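Local atomic coordinates of putative NADP oxidoreductase BF3122 (Bacteroides fragilis, PDB entry 3D1L), a protein that probably acts as an NADP-dependent oxidoreductase, with a Rossmann-type nucleotide-binding region followed by a largely helical region related to the C-terminal domains of 6-phosphogluconate dehydrogenases. Residues A102-M107 with S173-A178; M98-G103 with N108-H113; I137-E142 with A154-L159. All blocks are in the same frame, centred on the assembly; numbering follows the deposited sequence.

Interaction 1: A102-M107 with S173-A178; sequences AGSIPM and SLHLAA. With MPR (2-mercapto-propion aldehyde), chain E.
The pocket that holds 2-mercapto-propion aldehyde has His175 in its wall, and Ser104 braces this imidazole from the side turned away from the ligand. The contact brings together two parts of this probable Rossmann-type oxidoreductase: the loop that follows strand 97-100 and the long helix 168-198, which belongs to the 6PGD_C-like region. His175 CG stands anti to the backbone N (chi1 -174°), a setting that swings the ring off the helix toward the loop. There His175 ND1 meets Ser104 OG at 2.7 Å in a hydrogen bond in which either atom could be the donor. Both OG and CB of Ser104 lie near the plane of the imidazole, at its edge. Gly103, with no side chain, lets the backbone come close beside the ring, its C atom 3.8 Å from His175 ND1 along an oblique approach.

The far corner of the imidazole is used by the ligand. His175 NE2 donates to the ligand O over 3.1 Å, a weak bond bent to 147° at the hydrogen, so that the ring bridges serine and ligand through its two nitrogens. The second subunit completes the setting: its His241 packs edge-to-face with His175, and His241 NE2 is hydrogen-bonded to Ser104 OG. That hydroxyl therefore links two histidines of different chains and could help fix the rotation of the His175 ring. Gln124, Thr125, Val179, Cys182 and Asn183 complete the pocket, while one helical turn on from His175 the methyl CB of Ala178 rests 3.6 Å from ligand C3.

Interaction 2: M98-G103 with N108-H113; sequences MVHTAG and NVWEGH
A first torsion of -60° sets Trp110 CG anti to its carbonyl carbon and carries the indole back toward strand 97-100, where chi1 of 68° holds the His100 ring tucked between its own backbone N and carbonyl carbon. The two rings meet rim to rim, neither over the face of the other, with planes only 25° apart. His100 CD2 comes within 3.3 Å of Trp110 NE1, which lies near the imidazole plane at its edge; the pair is in contact without a hydrogen bond.

Two aliphatic groups cover opposite faces of the indole. Met98, a selenomethionine, sets CB over the six-membered ring, 3.6 Å from its centroid, in a CH-pi contact; beyond CB the chain bends at both following torsions and leads off. On the other face sits Val109 CG2, a branch that also reaches His100 CD2 at 3.7 Å. Strand 97-100 is one of the parallel strands of the Rossmann-type sheet, and the short 3-10 turn around Trp110 folds back over it before the chain enters strand 117-122. Helix 78-89 closes over the indole with Phe81, packed edge-to-face, and with Leu85 and Val89. Each segment also has a histidine bound to its own backbone: His100 ND1 accepts from Ala102 N at 3.2 Å, within the ring plane, and His113 ND1 donates to Val109 O at 3.1 Å.

Interaction 3: I137-E142 with A154-L159; sequences IPFFIE and AIASTL
Contact between a ring face and a methyl group dominates the meeting of Phe139 with Ala156. Ala156 CB sits over the middle of the phenyl ring, 3.8 Å from its centroid and 13° off the ring normal, a CH-pi geometry in which the CA-CB bond runs across the face rather than into it. With a side chain as short as alanine's at the interface, the CA atoms of Phe139 and Ala156 come to 6.9 Å, their closest pairing across the two segments.

Ordinary apolar contacts extend the patch on both segments. Leu159 brings one branch, CD1, to 4.0 Å from Phe139 CE2, meeting the ring obliquely. Two residues along the strand from Phe139, on the same side, Ile141 CD1 reaches Ala156 CB at 4.3 Å, so this one methyl is shared by two strand side chains.

Hydrogen bonds do not cross the contact but lie within segment 154-159. Thr158 OG1 donates to Ile155 O at 2.7 Å, in the carbonyl plane, and the same oxygen accepts from Thr158 N. Leu159 N bonds to Ala156 O.

The two segments belong to a beta-alpha-beta unit: strand 139-143, helix 146-157 and strand 163-165, the two strands parallel and adjacent. Helix 20-31 adds Leu25 against both Phe139 and Leu159, while Phe120 of strand 117-122, which runs antiparallel to 139-143, meets the Phe139 ring with planes at about 55°.

In the fold
Interactions 1 and 2 overlap in the chain at Ala102 and Gly103, and their centres are 13 Å apart. A probable hydrogen bond joins them, from His100 NE2 to Pro106 O at 3.3 Å, tying the strand end to the loop that carries Ser104. Both segments of interaction 3 fall, in sequence, between the two segments of interaction 1, and the centres of these contacts are 16 Å apart; Leu174 CD1 and Phe140 CE1 touch at 3.5 Å. Interactions 2 and 3 reach the same sheet without touching. Only interaction 1 includes the ligand: the side chains of His100 and Phe139 are about 13 and 12 Å from a bound 2-mercapto-propion aldehyde.

Interaction 1: A102-M107 with S173-A178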
loop_
_atom_site.group_PDB
_atom_site.type_symbol
_atom_site.label_atom_id
_atom_site.label_comp_id
_atom_site.label_asym_id
_atom_site.label_seq_id
_atom_site.Cartn_x
_atom_site.Cartn_y
_atom_site.Cartn_z
ATOM N N ALA B 102 -10.664 -13.514 -17.612
ATOM C CA ALA B 102 -11.426 -13.063 -16.450
ATOM C C ALA B 102 -11.418 -14.100 -15.342
ATOM O O ALA B 102 -11.587 -15.288 -15.595
ATOM C CB ALA B 102 -12.818 -12.721 -16.825
ATOM N N GLY B 103 -11.237 -13.628 -14.106
ATOM C CA GLY B 103 -11.300 -14.478 -12.919
ATOM C C GLY B 103 -12.686 -15.048 -12.636
ATOM O O GLY B 103 -12.819 -16.172 -12.136
ATOM N N SER B 104 -13.725 -14.280 -12.945
ATOM C CA SER B 104 -15.047 -14.639 -12.460
ATOM C C SER B 104 -16.019 -14.889 -13.613
ATOM O O SER B 104 -17.223 -14.804 -13.433
ATOM C CB SER B 104 -15.573 -13.587 -11.481
ATOM O OG SER B 104 -14.927 -13.670 -10.210
ATOM N N ILE B 105 -15.490 -15.190 -14.793
ATOM C CA ILE B 105 -16.318 -15.629 -15.914
ATOM C C ILE B 105 -16.030 -17.108 -16.154
ATOM O O ILE B 105 -14.870 -17.490 -16.298
ATOM C CB ILE B 105 -16.030 -14.829 -17.197
ATOM C CG1 ILE B 105 -16.434 -13.365 -17.045
ATOM C CG2 ILE B 105 -16.757 -15.420 -18.404
ATOM C CD1 ILE B 105 -16.045 -12.534 -18.310
ATOM N N PRO B 106 -17.079 -17.948 -16.211
ATOM C CA PRO B 106 -16.840 -19.381 -16.422
ATOM C C PRO B 106 -16.263 -19.648 -17.800
ATOM O O PRO B 106 -16.510 -18.872 -18.732
ATOM C CB PRO B 106 -18.235 -20.000 -16.304
ATOM C CG PRO B 106 -19.180 -18.899 -16.479
ATOM C CD PRO B 106 -18.515 -17.625 -16.099
HETATM N N MSE B 107 -15.494 -20.728 -17.941
HETATM C CA MSE B 107 -14.984 -21.128 -19.257
HETATM C C MSE B 107 -16.104 -21.427 -20.245
HETATM O O MSE B 107 -15.926 -21.242 -21.448
HETATM C CB MSE B 107 -14.094 -22.357 -19.145
HETATM C CG MSE B 107 -13.435 -22.760 -20.443
HETATM SE SE MSE B 107 -12.284 -24.311 -20.242
HETATM C CE MSE B 107 -13.604 -25.689 -19.961
ATOM N N SER B 173 -13.250 -18.503 -6.623
ATOM C CA SER B 173 -12.808 -18.473 -5.235
ATOM C C SER B 173 -11.541 -17.633 -5.041
ATOM O O SER B 173 -11.463 -16.815 -4.129
ATOM C CB SER B 173 -12.554 -19.899 -4.762
ATOM O OG SER B 173 -13.788 -20.558 -4.497
ATOM N N LEU B 174 -10.549 -17.850 -5.897
ATOM C CA LEU B 174 -9.293 -17.124 -5.816
ATOM C C LEU B 174 -9.547 -15.648 -6.098
ATOM O O LEU B 174 -9.028 -14.784 -5.407
ATOM C CB LEU B 174 -8.293 -17.693 -6.814
ATOM C CG LEU B 174 -7.754 -19.080 -6.471
ATOM C CD1 LEU B 174 -7.147 -19.710 -7.729
ATOM C CD2 LEU B 174 -6.713 -19.012 -5.340
ATOM N N HIS B 175 -10.352 -15.371 -7.116
ATOM C CA HIS B 175 -10.653 -14.001 -7.480
ATOM C C HIS B 175 -11.370 -13.264 -6.359
ATOM O O HIS B 175 -11.079 -12.099 -6.095
ATOM C CB HIS B 175 -11.440 -13.927 -8.812
ATOM C CG HIS B 175 -11.651 -12.525 -9.311
ATOM N ND1 HIS B 175 -12.718 -12.160 -10.103
ATOM C CD2 HIS B 175 -10.942 -11.389 -9.100
ATOM C CE1 HIS B 175 -12.653 -10.871 -10.373
ATOM N NE2 HIS B 175 -11.584 -10.375 -9.777
ATOM N N LEU B 176 -12.291 -13.929 -5.676
ATOM C CA LEU B 176 -12.968 -13.279 -4.550
ATOM C C LEU B 176 -11.977 -12.881 -3.469
ATOM O O LEU B 176 -11.996 -11.749 -2.975
ATOM C CB LEU B 176 -14.086 -14.159 -3.966
ATOM C CG LEU B 176 -14.721 -13.706 -2.636
ATOM C CD1 LEU B 176 -15.600 -12.453 -2.781
ATOM C CD2 LEU B 176 -15.527 -14.830 -2.011
ATOM N N ALA B 177 -11.101 -13.812 -3.106
ATOM C CA ALA B 177 -10.041 -13.524 -2.140
ATOM C C ALA B 177 -9.098 -12.403 -2.622
ATOM O O ALA B 177 -8.623 -11.593 -1.834
ATOM C CB ALA B 177 -9.267 -14.818 -1.827
ATOM N N ALA B 178 -8.840 -12.359 -3.924
ATOM C CA ALA B 178 -7.959 -11.339 -4.535
ATOM C C ALA B 178 -8.612 -9.979 -4.494
ATOM O O ALA B 178 -7.928 -8.969 -4.512
ATOM C CB ALA B 178 -7.627 -11.714 -6.007
HETATM C C1 MPR E . -8.904 -8.692 -9.062
HETATM O O MPR E . -9.845 -7.848 -9.076
HETATM C C2 MPR E . -7.697 -8.686 -8.175
HETATM C C3 MPR E . -6.484 -9.476 -8.645
HETATM S S3 MPR E . -4.934 -8.795 -7.977
#

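Interaction 2: M98-G103 with N108-H113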
loop_
_atom_site.group_PDB
_atom_site.type_symbol
_atom_site.label_atom_id
_atom_site.label_comp_id
_atom_site.label_asym_id
_atom_site.label_seq_id
_atom_site.Cartn_x
_atom_site.Cartn_y
_atom_site.Cartn_z
HETATM N N MSE B 98 -9.676 -19.820 -28.547
HETATM C CA MSE B 98 -10.203 -18.578 -27.915
HETATM C C MSE B 98 -10.182 -18.713 -26.417
HETATM O O MSE B 98 -10.800 -19.626 -25.847
HETATM C CB MSE B 98 -11.634 -18.163 -28.304
HETATM C CG MSE B 98 -12.303 -18.888 -29.415
HETATM SE SE MSE B 98 -11.362 -18.836 -31.085
HETATM C CE MSE B 98 -11.246 -16.915 -31.212
ATOM N N VAL B 99 -9.473 -17.794 -25.786
ATOM C CA VAL B 99 -9.415 -17.738 -24.335
ATOM C C VAL B 99 -9.845 -16.371 -23.828
ATOM O O VAL B 99 -9.720 -15.358 -24.521
ATOM C CB VAL B 99 -7.998 -18.122 -23.785
ATOM C CG1 VAL B 99 -7.564 -19.480 -24.329
ATOM C CG2 VAL B 99 -6.949 -17.042 -24.093
ATOM N N HIS B 100 -10.388 -16.346 -22.618
ATOM C CA HIS B 100 -10.570 -15.077 -21.938
ATOM C C HIS B 100 -9.699 -15.038 -20.699
ATOM O O HIS B 100 -9.114 -16.046 -20.318
ATOM C CB HIS B 100 -12.030 -14.790 -21.650
ATOM C CG HIS B 100 -12.646 -15.701 -20.651
ATOM N ND1 HIS B 100 -12.383 -15.606 -19.296
ATOM C CD2 HIS B 100 -13.535 -16.714 -20.792
ATOM C CE1 HIS B 100 -13.094 -16.514 -18.649
ATOM N NE2 HIS B 100 -13.795 -17.202 -19.532
ATOM N N THR B 101 -9.594 -13.862 -20.102
ATOM C CA THR B 101 -8.665 -13.624 -19.008
ATOM C C THR B 101 -9.367 -13.252 -17.700
ATOM O O THR B 101 -8.742 -12.681 -16.788
ATOM C CB THR B 101 -7.722 -12.496 -19.379
ATOM O OG1 THR B 101 -8.495 -11.368 -19.787
ATOM C CG2 THR B 101 -6.839 -12.906 -20.549
ATOM N N ALA B 102 -10.664 -13.514 -17.612
ATOM C CA ALA B 102 -11.426 -13.063 -16.450
ATOM C C ALA B 102 -11.418 -14.100 -15.342
ATOM O O ALA B 102 -11.587 -15.288 -15.595
ATOM C CB ALA B 102 -12.818 -12.721 -16.825
ATOM N N GLY B 103 -11.237 -13.628 -14.106
ATOM C CA GLY B 103 -11.300 -14.478 -12.919
ATOM C C GLY B 103 -12.686 -15.048 -12.636
ATOM O O GLY B 103 -12.819 -16.172 -12.136
ATOM N N ASN B 108 -17.253 -21.866 -19.730
ATOM C CA ASN B 108 -18.367 -22.342 -20.573
ATOM C C ASN B 108 -19.001 -21.279 -21.467
ATOM O O ASN B 108 -19.791 -21.614 -22.338
ATOM C CB ASN B 108 -19.449 -23.083 -19.751
ATOM C CG ASN B 108 -20.180 -22.169 -18.751
ATOM O OD1 ASN B 108 -20.236 -20.947 -18.919
ATOM N ND2 ASN B 108 -20.742 -22.768 -17.705
ATOM N N VAL B 109 -18.654 -20.008 -21.269
ATOM C CA VAL B 109 -19.090 -18.982 -22.215
ATOM C C VAL B 109 -18.833 -19.421 -23.650
ATOM O O VAL B 109 -19.700 -19.288 -24.509
ATOM C CB VAL B 109 -18.461 -17.586 -21.948
ATOM C CG1 VAL B 109 -18.925 -17.105 -20.668
ATOM C CG2 VAL B 109 -16.916 -17.610 -21.959
ATOM N N TRP B 110 -17.651 -19.976 -23.895
ATOM C CA TRP B 110 -17.248 -20.377 -25.236
ATOM C C TRP B 110 -17.916 -21.617 -25.808
ATOM O O TRP B 110 -17.858 -21.827 -27.018
ATOM C CB TRP B 110 -15.754 -20.638 -25.254
ATOM C CG TRP B 110 -14.918 -19.468 -24.889
ATOM C CD1 TRP B 110 -14.146 -19.319 -23.766
ATOM C CD2 TRP B 110 -14.738 -18.285 -25.664
ATOM N NE1 TRP B 110 -13.497 -18.109 -23.799
ATOM C CE2 TRP B 110 -13.839 -17.454 -24.954
ATOM C CE3 TRP B 110 -15.242 -17.845 -26.898
ATOM C CZ2 TRP B 110 -13.439 -16.204 -25.433
ATOM C CZ3 TRP B 110 -14.843 -16.591 -27.367
ATOM C CH2 TRP B 110 -13.951 -15.791 -26.632
ATOM N N GLU B 111 -18.481 -22.468 -24.949
ATOM C CA GLU B 111 -18.893 -23.793 -25.395
ATOM C C GLU B 111 -20.083 -23.738 -26.350
ATOM O O GLU B 111 -21.059 -23.018 -26.112
ATOM C CB GLU B 111 -19.115 -24.752 -24.219
ATOM C CG GLU B 111 -20.533 -24.872 -23.671
ATOM C CD GLU B 111 -20.691 -26.085 -22.764
ATOM O OE1 GLU B 111 -20.585 -27.213 -23.283
ATOM O OE2 GLU B 111 -20.922 -25.918 -21.539
ATOM N N GLY B 112 -19.977 -24.483 -27.448
ATOM C CA GLY B 112 -20.968 -24.405 -28.514
ATOM C C GLY B 112 -20.617 -23.342 -29.546
ATOM O O GLY B 112 -21.104 -23.393 -30.678
ATOM N N HIS B 113 -19.766 -22.382 -29.169
ATOM C CA HIS B 113 -19.364 -21.300 -30.083
ATOM C C HIS B 113 -18.100 -21.601 -30.880
ATOM O O HIS B 113 -18.011 -21.236 -32.055
ATOM C CB HIS B 113 -19.236 -19.972 -29.329
ATOM C CG HIS B 113 -20.532 -19.483 -28.759
ATOM N ND1 HIS B 113 -20.767 -19.398 -27.403
ATOM C CD2 HIS B 113 -21.671 -19.070 -29.363
ATOM C CE1 HIS B 113 -21.996 -18.957 -27.193
ATOM N NE2 HIS B 113 -22.563 -18.744 -28.369
#

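Interaction 3: I137-E142 with A154-L159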
loop_
_atom_site.group_PDB
_atom_site.type_symbol
_atom_site.label_atom_id
_atom_site.label_comp_id
_atom_site.label_asym_id
_atom_site.label_seq_id
_atom_site.Cartn_x
_atom_site.Cartn_y
_atom_site.Cartn_z
ATOM N N ILE B 137 3.927 -14.313 -11.068
ATOM C CA ILE B 137 2.477 -14.192 -11.194
ATOM C C ILE B 137 1.771 -15.560 -11.271
ATOM O O ILE B 137 2.031 -16.360 -12.178
ATOM C CB ILE B 137 2.053 -13.242 -12.380
ATOM C CG1 ILE B 137 2.661 -11.838 -12.162
ATOM C CG2 ILE B 137 0.538 -13.135 -12.455
ATOM C CD1 ILE B 137 2.370 -10.810 -13.271
ATOM N N PRO B 138 0.892 -15.846 -10.299
ATOM C CA PRO B 138 0.048 -17.041 -10.446
ATOM C C PRO B 138 -0.783 -16.983 -11.746
ATOM O O PRO B 138 -1.558 -16.036 -11.955
ATOM C CB PRO B 138 -0.872 -16.985 -9.221
ATOM C CG PRO B 138 -0.198 -16.058 -8.251
ATOM C CD PRO B 138 0.626 -15.107 -9.048
ATOM N N PHE B 139 -0.597 -17.976 -12.610
ATOM C CA PHE B 139 -1.278 -18.033 -13.896
ATOM C C PHE B 139 -2.187 -19.272 -13.882
ATOM O O PHE B 139 -1.684 -20.382 -13.884
ATOM C CB PHE B 139 -0.220 -18.233 -14.973
ATOM C CG PHE B 139 -0.317 -17.317 -16.129
ATOM C CD1 PHE B 139 -1.389 -17.372 -17.004
ATOM C CD2 PHE B 139 0.719 -16.439 -16.394
ATOM C CE1 PHE B 139 -1.431 -16.539 -18.100
ATOM C CE2 PHE B 139 0.693 -15.612 -17.492
ATOM C CZ PHE B 139 -0.365 -15.649 -18.347
ATOM N N PHE B 140 -3.506 -19.091 -13.890
ATOM C CA PHE B 140 -4.451 -20.212 -13.874
ATOM C C PHE B 140 -5.028 -20.525 -15.235
ATOM O O PHE B 140 -5.449 -19.607 -15.972
ATOM C CB PHE B 140 -5.554 -19.951 -12.866
ATOM C CG PHE B 140 -5.018 -19.591 -11.523
ATOM C CD1 PHE B 140 -4.682 -20.587 -10.609
ATOM C CD2 PHE B 140 -4.787 -18.256 -11.190
ATOM C CE1 PHE B 140 -4.163 -20.265 -9.379
ATOM C CE2 PHE B 140 -4.261 -17.936 -9.971
ATOM C CZ PHE B 140 -3.951 -18.939 -9.060
ATOM N N ILE B 141 -5.023 -21.825 -15.562
ATOM C CA ILE B 141 -5.324 -22.318 -16.913
ATOM C C ILE B 141 -6.444 -23.327 -16.845
ATOM O O ILE B 141 -6.444 -24.229 -15.997
ATOM C CB ILE B 141 -4.095 -23.017 -17.575
ATOM C CG1 ILE B 141 -2.887 -22.069 -17.737
ATOM C CG2 ILE B 141 -4.470 -23.709 -18.938
ATOM C CD1 ILE B 141 -3.166 -20.725 -18.226
ATOM N N GLU B 142 -7.401 -23.146 -17.742
ATOM C CA GLU B 142 -8.460 -24.114 -18.004
ATOM C C GLU B 142 -8.586 -24.149 -19.536
ATOM O O GLU B 142 -8.341 -23.128 -20.191
ATOM C CB GLU B 142 -9.762 -23.619 -17.359
ATOM C CG GLU B 142 -10.679 -24.706 -16.823
ATOM C CD GLU B 142 -12.011 -24.141 -16.363
ATOM O OE1 GLU B 142 -12.138 -22.898 -16.330
ATOM O OE2 GLU B 142 -12.929 -24.927 -16.030
ATOM N N ALA B 154 2.108 -24.227 -21.662
ATOM C CA ALA B 154 3.418 -24.094 -22.242
ATOM C C ALA B 154 3.694 -22.629 -22.543
ATOM O O ALA B 154 4.797 -22.138 -22.270
ATOM C CB ALA B 154 3.543 -24.955 -23.497
ATOM N N ILE B 155 2.691 -21.925 -23.076
ATOM C CA ILE B 155 2.807 -20.481 -23.300
ATOM C C ILE B 155 2.997 -19.776 -21.967
ATOM O O ILE B 155 3.941 -19.004 -21.824
ATOM C CB ILE B 155 1.583 -19.875 -24.025
ATOM C CG1 ILE B 155 1.488 -20.426 -25.453
ATOM C CG2 ILE B 155 1.677 -18.339 -24.046
ATOM C CD1 ILE B 155 0.212 -20.001 -26.187
ATOM N N ALA B 156 2.107 -20.040 -21.003
ATOM C CA ALA B 156 2.179 -19.378 -19.683
ATOM C C ALA B 156 3.496 -19.656 -18.927
ATOM O O ALA B 156 4.014 -18.763 -18.261
ATOM C CB ALA B 156 0.954 -19.696 -18.811
ATOM N N SER B 157 4.046 -20.866 -19.072
ATOM C CA SER B 157 5.333 -21.241 -18.437
ATOM C C SER B 157 6.564 -20.486 -18.950
ATOM O O SER B 157 7.573 -20.422 -18.251
ATOM C CB SER B 157 5.584 -22.748 -18.551
ATOM O OG SER B 157 4.567 -23.462 -17.859
ATOM N N THR B 158 6.495 -19.932 -20.164
ATOM C CA THR B 158 7.590 -19.106 -20.669
ATOM C C THR B 158 7.590 -17.773 -19.901
ATOM O O THR B 158 8.589 -17.069 -19.866
ATOM C CB THR B 158 7.532 -18.865 -22.205
ATOM O OG1 THR B 158 6.412 -18.044 -22.532
ATOM C CG2 THR B 158 7.398 -20.170 -22.976
ATOM N N LEU B 159 6.472 -17.453 -19.259
ATOM C CA LEU B 159 6.323 -16.146 -18.607
ATOM C C LEU B 159 6.445 -16.205 -17.088
ATOM O O LEU B 159 7.093 -15.346 -16.485
ATOM C CB LEU B 159 4.991 -15.486 -18.985
ATOM C CG LEU B 159 4.573 -15.332 -20.452
ATOM C CD1 LEU B 159 3.174 -14.723 -20.533
ATOM C CD2 LEU B 159 5.574 -14.519 -21.304
#